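Side-chain contacts in uncharacterized protein (Eubacterium rectale, PDB 5COZ), which is of unknown function but carries a predicted signal sequence and a domain resembling the regulatory protein YycH: residues Cys37-Lys42 / Lys286-Val291; Tyr144-Asn149 / Arg227-Glu232. All coordinates share one frame; numbering follows the deposited sequence. Where two conformers were deposited one is given.

Interaction 1. Residues Cys37-Lys42 / Lys286-Val291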
ATOM      1  N   CYS A  37      -2.436  15.271 -18.826  1.00 12.44           N
ATOM      2  CA  CYS A  37      -1.999  15.785 -20.124  1.00 13.73           C
ATOM      3  C   CYS A  37      -1.705  14.639 -21.071  1.00 18.83           C
ATOM      4  O   CYS A  37      -1.380  13.531 -20.641  1.00 18.48           O
ATOM      5  CB  CYS A  37      -0.777  16.687 -19.990  1.00 14.60           C
ATOM      6  SG  CYS A  37       0.679  15.852 -19.323  1.00 17.92           S
ATOM      7  N   VAL A  38      -1.766  14.928 -22.352  1.00 15.40           N
ATOM      8  CA  VAL A  38      -1.389  13.993 -23.388  1.00 15.15           C
ATOM      9  C   VAL A  38       0.065  14.268 -23.751  1.00 18.02           C
ATOM     10  O   VAL A  38       0.441  15.427 -23.915  1.00 20.08           O
ATOM     11  CB  VAL A  38      -2.328  14.183 -24.609  1.00 22.02           C
ATOM     12  CG1 VAL A  38      -1.748  13.548 -25.871  1.00 22.99           C
ATOM     13  CG2 VAL A  38      -3.715  13.639 -24.303  1.00 22.14           C
ATOM     14  N   VAL A  39       0.888  13.229 -23.862  1.00 12.59           N
ATOM     15  CA  VAL A  39       2.259  13.407 -24.337  1.00 10.83           C
ATOM     16  C   VAL A  39       2.262  13.180 -25.845  1.00 13.17           C
ATOM     17  O   VAL A  39       2.746  14.023 -26.601  1.00 13.30           O
ATOM     18  CB  VAL A  39       3.274  12.511 -23.609  1.00 12.58           C
ATOM     19  CG1 VAL A  39       4.664  12.683 -24.201  1.00 12.93           C
ATOM     20  CG2 VAL A  39       3.266  12.813 -22.114  1.00 12.44           C
ATOM     21  N   ASN A  40       1.705  12.040 -26.294  1.00 10.33           N
ATOM     22  CA  ASN A  40       1.557  11.753 -27.719  1.00  9.42           C
ATOM     23  C   ASN A  40       0.384  10.776 -27.854  1.00 11.61           C
ATOM     24  O   ASN A  40      -0.222  10.431 -26.818  1.00 11.15           O
ATOM     25  CB  ASN A  40       2.863  11.267 -28.348  1.00 10.68           C
ATOM     26  CG  ASN A  40       3.417   9.995 -27.771  1.00 15.97           C
ATOM     27  OD1 ASN A  40       2.700   9.019 -27.535  1.00 12.30           O
ATOM     28  ND2 ASN A  40       4.725   9.945 -27.601  1.00 16.23           N
ATOM     29  N   ASP A  41       0.079  10.320 -29.081  1.00  9.99           N
ATOM     30  CA  ASP A  41      -1.130   9.497 -29.244  0.60  9.53           C
ATOM     31  C   ASP A  41      -1.017   8.085 -28.629  1.00 13.29           C
ATOM     32  O   ASP A  41      -1.994   7.338 -28.677  1.00 12.63           O
ATOM     33  CB  ASP A  41      -1.558   9.424 -30.719  0.60 10.61           C
ATOM     34  CG  ASP A  41      -0.537   8.846 -31.672  0.60 15.28           C
ATOM     35  OD1 ASP A  41       0.445   8.239 -31.196  0.60 14.18           O
ATOM     36  OD2 ASP A  41      -0.718   9.001 -32.894  0.60 16.45           O
ATOM     37  N   LYS A  42       0.127   7.736 -28.022  1.00  9.29           N
ATOM     38  CA  LYS A  42       0.268   6.424 -27.377  1.00  8.79           C
ATOM     39  C   LYS A  42       0.717   6.567 -25.920  1.00 10.90           C
ATOM     40  O   LYS A  42       0.944   5.553 -25.272  1.00 12.04           O
ATOM     41  CB  LYS A  42       1.277   5.557 -28.158  1.00 11.21           C
ATOM     42  CG  LYS A  42       0.798   5.196 -29.573  1.00 13.82           C
ATOM     43  CD  LYS A  42       1.761   4.208 -30.174  1.00 19.44           C
ATOM     44  CE  LYS A  42       1.560   3.898 -31.631  1.00 26.68           C
ATOM     45  NZ  LYS A  42       2.120   2.569 -31.995  1.00 48.52           N
ATOM     46  N   LYS A 286      11.880   7.510 -21.127  1.00 10.43           N
ATOM     47  CA  LYS A 286      11.999   6.049 -21.078  0.60 10.25           C
ATOM     48  C   LYS A 286      10.781   5.386 -21.717  1.00 13.55           C
ATOM     49  O   LYS A 286      10.915   4.507 -22.563  1.00 14.48           O
ATOM     50  CB  LYS A 286      12.145   5.580 -19.617  0.60 11.44           C
ATOM     51  CG  LYS A 286      12.251   4.051 -19.439  0.60 14.89           C
ATOM     52  CD  LYS A 286      10.953   3.409 -18.914  0.60 15.12           C
ATOM     53  CE  LYS A 286      11.201   2.009 -18.390  0.60 21.13           C
ATOM     54  NZ  LYS A 286       9.930   1.295 -18.077  0.60 16.02           N
ATOM     55  N   LEU A 287       9.586   5.791 -21.280  1.00  9.89           N
ATOM     56  CA  LEU A 287       8.332   5.187 -21.731  1.00 10.77           C
ATOM     57  C   LEU A 287       8.122   5.351 -23.217  1.00 14.00           C
ATOM     58  O   LEU A 287       7.563   4.455 -23.832  1.00 13.71           O
ATOM     59  CB  LEU A 287       7.151   5.758 -20.953  1.00 10.13           C
ATOM     60  CG  LEU A 287       7.136   5.424 -19.436  1.00 12.08           C
ATOM     61  CD1 LEU A 287       6.001   6.141 -18.730  1.00 11.39           C
ATOM     62  CD2 LEU A 287       7.044   3.926 -19.190  1.00 15.16           C
ATOM     63  N   LYS A 288       8.630   6.443 -23.820  1.00 11.88           N
ATOM     64  CA  LYS A 288       8.514   6.627 -25.277  1.00 12.54           C
ATOM     65  C   LYS A 288       9.194   5.510 -26.034  1.00 18.02           C
ATOM     66  O   LYS A 288       8.771   5.219 -27.156  1.00 19.25           O
ATOM     67  CB  LYS A 288       9.116   7.976 -25.705  1.00 14.38           C
ATOM     68  CG  LYS A 288       8.218   9.171 -25.407  1.00 13.57           C
ATOM     69  CD  LYS A 288       8.970  10.456 -25.837  1.00 18.90           C
ATOM     70  CE  LYS A 288       8.174  11.716 -25.677  1.00 30.47           C
ATOM     71  NZ  LYS A 288       8.956  12.911 -26.131  1.00 33.71           N
ATOM     72  N   LYS A 289      10.215   4.877 -25.432  1.00 16.60           N
ATOM     73  CA  LYS A 289      10.989   3.785 -26.050  1.00 17.99           C
ATOM     74  C   LYS A 289      10.261   2.448 -25.991  1.00 24.47           C
ATOM     75  O   LYS A 289      10.699   1.493 -26.654  1.00 25.07           O
ATOM     76  CB  LYS A 289      12.340   3.621 -25.334  1.00 20.62           C
ATOM     77  CG  LYS A 289      13.275   4.831 -25.413  1.00 26.42           C
ATOM     78  CD  LYS A 289      14.519   4.544 -24.578  1.00 30.81           C
ATOM     79  CE  LYS A 289      15.519   5.670 -24.562  1.00 47.92           C
ATOM     80  NZ  LYS A 289      15.156   6.709 -23.569  1.00 64.71           N
ATOM     81  N   TYR A 290       9.223   2.347 -25.146  1.00 19.18           N
ATOM     82  CA  TYR A 290       8.509   1.082 -24.936  1.00 18.65           C
ATOM     83  C   TYR A 290       7.132   1.115 -25.555  1.00 20.46           C
ATOM     84  O   TYR A 290       6.323   0.220 -25.328  1.00 16.60           O
ATOM     85  CB  TYR A 290       8.446   0.754 -23.446  1.00 19.05           C
ATOM     86  CG  TYR A 290       9.804   0.344 -22.915  1.00 21.73           C
ATOM     87  CD1 TYR A 290      10.268  -0.961 -23.063  1.00 25.62           C
ATOM     88  CD2 TYR A 290      10.663   1.281 -22.350  1.00 21.20           C
ATOM     89  CE1 TYR A 290      11.538  -1.336 -22.616  1.00 28.85           C
ATOM     90  CE2 TYR A 290      11.924   0.914 -21.877  1.00 21.71           C
ATOM     91  CZ  TYR A 290      12.364  -0.392 -22.025  1.00 34.55           C
ATOM     92  OH  TYR A 290      13.617  -0.754 -21.575  1.00 38.12           O
ATOM     93  N   VAL A 291       6.934   2.098 -26.424  1.00 20.46           N
ATOM     94  CA  VAL A 291       5.749   2.366 -27.223  1.00 21.15           C
ATOM     95  C   VAL A 291       5.266   1.099 -27.980  1.00 20.70           C
ATOM     96  O   VAL A 291       4.057   0.849 -28.038  1.00 17.19           O
ATOM     97  CB  VAL A 291       6.097   3.559 -28.187  1.00 25.91           C
ATOM     98  CG1 VAL A 291       7.135   3.196 -29.266  1.00 26.67           C
ATOM     99  CG2 VAL A 291       4.869   4.194 -28.782  1.00 26.04           C
TER
HETATM  100  O   HOH W   1       6.721   7.465 -28.370  0.50 14.27           O
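V39 and N40 form the two-residue side of a classic beta bulge opposite L43, and from this kink in the edge of the mixed sheet their side chains reach K288 and, through a water, its backbone carbonyl. The solvent side is the looser one. K288 runs out extended, its CE 3.9 Å from CG1 of V39 and its CG passing the amide of N40 at 4.2 Å from ND2, a graze rather than a bond. Between them a water accepts a weak bond from ND2 of N40 and donates to O of K288, so the polar link is a single water, weakly held on the N40 side. N40 also closes an Asx turn: the backbone N of K42 donates to its OD1 at 2.9 Å, in the carbonyl plane, with an N-H...O angle of 156°. With an alanine here the backbone N of K42 would probably lose its side-chain acceptor and the water its tie to the bulge. Packing is closest where K42 crosses V291 at about a right angle. V291 brings a methyl forward by holding CG2 anti to its backbone N, and this CG2 lies 3.9 Å from CB of K42 and only 3.4 Å from CD of K42, tighter than usual for two carbons.

Interaction 2. Residues Tyr144-Asn149 / Arg227-Glu232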
ATOM      1  N   TYR A 144      -3.382  -6.406  -4.140  1.00  8.85           N
ATOM      2  CA  TYR A 144      -2.092  -6.255  -4.812  1.00  8.37           C
ATOM      3  C   TYR A 144      -2.156  -5.334  -6.002  1.00 10.24           C
ATOM      4  O   TYR A 144      -3.046  -5.441  -6.849  1.00 10.86           O
ATOM      5  CB  TYR A 144      -1.556  -7.614  -5.289  1.00  9.36           C
ATOM      6  CG  TYR A 144      -1.209  -8.548  -4.157  1.00 11.90           C
ATOM      7  CD1 TYR A 144      -2.180  -9.348  -3.560  1.00 15.57           C
ATOM      8  CD2 TYR A 144       0.097  -8.657  -3.697  1.00 14.29           C
ATOM      9  CE1 TYR A 144      -1.870 -10.176  -2.482  1.00 16.83           C
ATOM     10  CE2 TYR A 144       0.422  -9.491  -2.630  1.00 15.96           C
ATOM     11  CZ  TYR A 144      -0.561 -10.257  -2.033  1.00 21.61           C
ATOM     12  OH  TYR A 144      -0.220 -11.090  -0.987  1.00 26.37           O
ATOM     13  N   TYR A 145      -1.132  -4.474  -6.111  1.00  8.59           N
ATOM     14  CA  TYR A 145      -1.021  -3.597  -7.280  1.00  7.14           C
ATOM     15  C   TYR A 145      -0.795  -4.447  -8.546  1.00 11.19           C
ATOM     16  O   TYR A 145      -1.416  -4.202  -9.581  1.00 10.51           O
ATOM     17  CB  TYR A 145       0.155  -2.633  -7.080  1.00  8.22           C
ATOM     18  CG  TYR A 145       0.401  -1.754  -8.282  1.00  7.46           C
ATOM     19  CD1 TYR A 145      -0.438  -0.673  -8.561  1.00  8.57           C
ATOM     20  CD2 TYR A 145       1.470  -1.997  -9.137  1.00  6.05           C
ATOM     21  CE1 TYR A 145      -0.241   0.125  -9.684  1.00  7.75           C
ATOM     22  CE2 TYR A 145       1.695  -1.189 -10.255  1.00  5.96           C
ATOM     23  CZ  TYR A 145       0.828  -0.136 -10.523  1.00  7.86           C
ATOM     24  OH  TYR A 145       0.998   0.644 -11.628  1.00  8.90           O
ATOM     25  N   SER A 146       0.116  -5.440  -8.460  0.50  8.97           N
ATOM     26  CA  SER A 146       0.390  -6.321  -9.590  0.50 10.16           C
ATOM     27  C   SER A 146      -0.626  -7.438  -9.676  0.50 14.48           C
ATOM     28  O   SER A 146      -0.996  -8.016  -8.646  0.50 14.37           O
ATOM     29  CB  SER A 146       1.768  -6.960  -9.451  0.50 12.96           C
ATOM     30  OG  SER A 146       2.797  -5.993  -9.470  0.50 12.60           O
ATOM     31  N   PRO A 147      -1.004  -7.858 -10.884  1.00 11.81           N
ATOM     32  CA  PRO A 147      -0.620  -7.347 -12.219  1.00 10.52           C
ATOM     33  C   PRO A 147      -1.595  -6.358 -12.863  1.00 10.80           C
ATOM     34  O   PRO A 147      -1.267  -5.812 -13.913  1.00 10.04           O
ATOM     35  CB  PRO A 147      -0.593  -8.637 -13.056  1.00 13.19           C
ATOM     36  CG  PRO A 147      -1.728  -9.478 -12.466  1.00 17.90           C
ATOM     37  CD  PRO A 147      -1.893  -9.040 -11.010  1.00 14.47           C
ATOM     38  N   PHE A 148      -2.767  -6.123 -12.258  1.00 10.95           N
ATOM     39  CA  PHE A 148      -3.787  -5.298 -12.911  1.00 11.01           C
ATOM     40  C   PHE A 148      -4.272  -4.104 -12.098  1.00 13.48           C
ATOM     41  O   PHE A 148      -5.016  -3.270 -12.629  1.00 14.18           O
ATOM     42  CB  PHE A 148      -5.024  -6.168 -13.228  1.00 14.07           C
ATOM     43  CG  PHE A 148      -4.736  -7.447 -13.982  1.00 17.44           C
ATOM     44  CD1 PHE A 148      -4.069  -7.422 -15.202  1.00 20.37           C
ATOM     45  CD2 PHE A 148      -5.163  -8.676 -13.488  1.00 22.47           C
ATOM     46  CE1 PHE A 148      -3.805  -8.612 -15.903  1.00 23.02           C
ATOM     47  CE2 PHE A 148      -4.924  -9.860 -14.198  1.00 26.26           C
ATOM     48  CZ  PHE A 148      -4.235  -9.820 -15.396  1.00 24.13           C
ATOM     49  N   ASN A 149      -3.866  -4.014 -10.828  1.00  9.54           N
ATOM     50  CA  ASN A 149      -4.338  -2.962  -9.911  1.00  9.55           C
ATOM     51  C   ASN A 149      -5.871  -3.018  -9.802  1.00 14.40           C
ATOM     52  O   ASN A 149      -6.549  -1.983  -9.884  1.00 12.36           O
ATOM     53  CB  ASN A 149      -3.849  -1.564 -10.305  1.00  9.80           C
ATOM     54  CG  ASN A 149      -3.954  -0.609  -9.146  1.00 10.57           C
ATOM     55  OD1 ASN A 149      -3.924  -1.046  -7.977  1.00 11.05           O
ATOM     56  ND2 ASN A 149      -4.032   0.703  -9.432  1.00 13.44           N
ATOM     57  N   ARG A 227       5.361   1.355  -1.430  1.00  6.77           N
ATOM     58  CA  ARG A 227       4.131   0.698  -1.871  1.00  7.04           C
ATOM     59  C   ARG A 227       4.377  -0.099  -3.153  1.00  9.15           C
ATOM     60  O   ARG A 227       3.434  -0.545  -3.787  1.00  8.96           O
ATOM     61  CB  ARG A 227       3.028   1.731  -2.074  1.00  6.84           C
ATOM     62  CG  ARG A 227       2.584   2.334  -0.735  1.00  9.67           C
ATOM     63  CD  ARG A 227       2.033   3.732  -0.914  1.00  9.62           C
ATOM     64  NE  ARG A 227       0.815   3.820  -1.719  1.00 10.46           N
ATOM     65  CZ  ARG A 227       0.704   4.518  -2.857  1.00 11.70           C
ATOM     66  NH1 ARG A 227       1.781   5.030  -3.437  1.00  7.31           N
ATOM     67  NH2 ARG A 227      -0.482   4.677  -3.435  1.00 10.26           N
ATOM     68  N   CYS A 228       5.651  -0.311  -3.507  1.00  7.00           N
ATOM     69  CA  CYS A 228       6.015  -1.093  -4.658  1.00  8.90           C
ATOM     70  C   CYS A 228       5.702  -2.569  -4.437  1.00  9.50           C
ATOM     71  O   CYS A 228       5.912  -3.102  -3.347  1.00  9.78           O
ATOM     72  CB  CYS A 228       7.506  -0.932  -4.958  1.00 10.76           C
ATOM     73  SG  CYS A 228       7.938   0.673  -5.631  1.00 14.39           S
ATOM     74  N   PRO A 229       5.411  -3.273  -5.524  1.00  8.38           N
ATOM     75  CA  PRO A 229       5.358  -4.747  -5.463  1.00  7.90           C
ATOM     76  C   PRO A 229       6.709  -5.352  -5.053  1.00 10.36           C
ATOM     77  O   PRO A 229       7.763  -4.705  -5.145  1.00  8.98           O
ATOM     78  CB  PRO A 229       5.104  -5.132  -6.931  1.00  8.82           C
ATOM     79  CG  PRO A 229       4.351  -3.950  -7.493  1.00 12.43           C
ATOM     80  CD  PRO A 229       5.065  -2.761  -6.864  1.00  8.93           C
ATOM     81  N   GLU A 230       6.669  -6.641  -4.667  1.00  8.59           N
ATOM     82  CA  GLU A 230       7.888  -7.385  -4.353  1.00  8.37           C
ATOM     83  C   GLU A 230       8.884  -7.270  -5.517  1.00 10.54           C
ATOM     84  O   GLU A 230       8.529  -7.519  -6.686  1.00 11.47           O
ATOM     85  CB  GLU A 230       7.539  -8.859  -4.097  1.00  9.90           C
ATOM     86  CG  GLU A 230       8.756  -9.692  -3.729  1.00 10.59           C
ATOM     87  CD  GLU A 230       8.461 -11.167  -3.509  1.00 25.44           C
ATOM     88  OE1 GLU A 230       7.310 -11.499  -3.154  1.00 25.81           O
ATOM     89  OE2 GLU A 230       9.397 -11.985  -3.641  1.00 36.29           O
ATOM     90  N   ASN A 231      10.139  -6.966  -5.196  1.00  8.13           N
ATOM     91  CA  ASN A 231      11.212  -6.868  -6.180  1.00  7.82           C
ATOM     92  C   ASN A 231      12.496  -7.164  -5.430  1.00  8.88           C
ATOM     93  O   ASN A 231      13.254  -6.274  -5.030  1.00  9.52           O
ATOM     94  CB  ASN A 231      11.245  -5.489  -6.856  1.00 10.46           C
ATOM     95  CG  ASN A 231      12.270  -5.391  -7.971  1.00 22.97           C
ATOM     96  OD1 ASN A 231      13.138  -6.256  -8.143  1.00 16.09           O
ATOM     97  ND2 ASN A 231      12.298  -4.253  -8.653  1.00 23.88           N
ATOM     98  N   GLU A 232      12.697  -8.458  -5.187  1.00  7.26           N
ATOM     99  CA  GLU A 232      13.798  -8.897  -4.352  1.00  7.11           C
ATOM    100  C   GLU A 232      15.166  -8.553  -4.979  1.00  9.50           C
ATOM    101  O   GLU A 232      16.134  -8.359  -4.239  1.00  9.19           O
ATOM    102  CB  GLU A 232      13.638 -10.408  -4.089  1.00  8.33           C
ATOM    103  CG  GLU A 232      14.632 -10.957  -3.083  1.00  8.83           C
ATOM    104  CD  GLU A 232      14.195 -12.257  -2.441  1.00 12.90           C
ATOM    105  OE1 GLU A 232      13.207 -12.874  -2.901  1.00 12.57           O
ATOM    106  OE2 GLU A 232      14.828 -12.632  -1.433  1.00 11.96           O
TER
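The ring of Y145 meets P229 at its edge: CG of the proline lies near the ring plane, 3.8 Å from CD2, so the pyrrolidine abuts the rim of the tyrosine instead of stacking on a face. A second ring in the same loop, that of F148, is covered on one face by its own neighbour, with CG of P147 3.6 Å above the plane and over its centre; P147 follows a cis peptide bond. CG of Y145 is anti to the backbone N (chi1 176°), which sets CD2 against the proline. Beside it, in the conformer given, OG of S146 comes to 3.2 Å from CG of P229, though this side chain has a second conformer and the short approach is doubtful. The result is a small, mostly apolar junction between two loops. The polar end of Y145 is tied elsewhere, its OH bonded to the backbone O of L343, while its backbone N donates to E241. Strand 338-348 backs both loops, with A342 against Y145 and Y344 against P229. One loop runs between helices 130-137 and 165-178; the other leaves strand 223-224, and at its far end N231 N-caps helix 232-235.

In the fold
Interaction 2 lies inside the molecule, about 9 Å from the chain centre to its own centre, whereas interaction 1 sits at the surface, about 27 Å out; their centres are about 22 Å apart and they do not touch. Place shows in the chemistry. The inner contact is a meeting of proline with a tyrosine edge and a serine between loops, and the outer one combines lysine methylenes, valine methyls and a bridging water. They share no segment, yet both lean on the mixed sheet: 37-42 starts on its strand 34-40, and the inner contact packs on strand 338-348. Strand 338-348 thus meets segments of both, through a K286 to D345 salt bridge on the outer side.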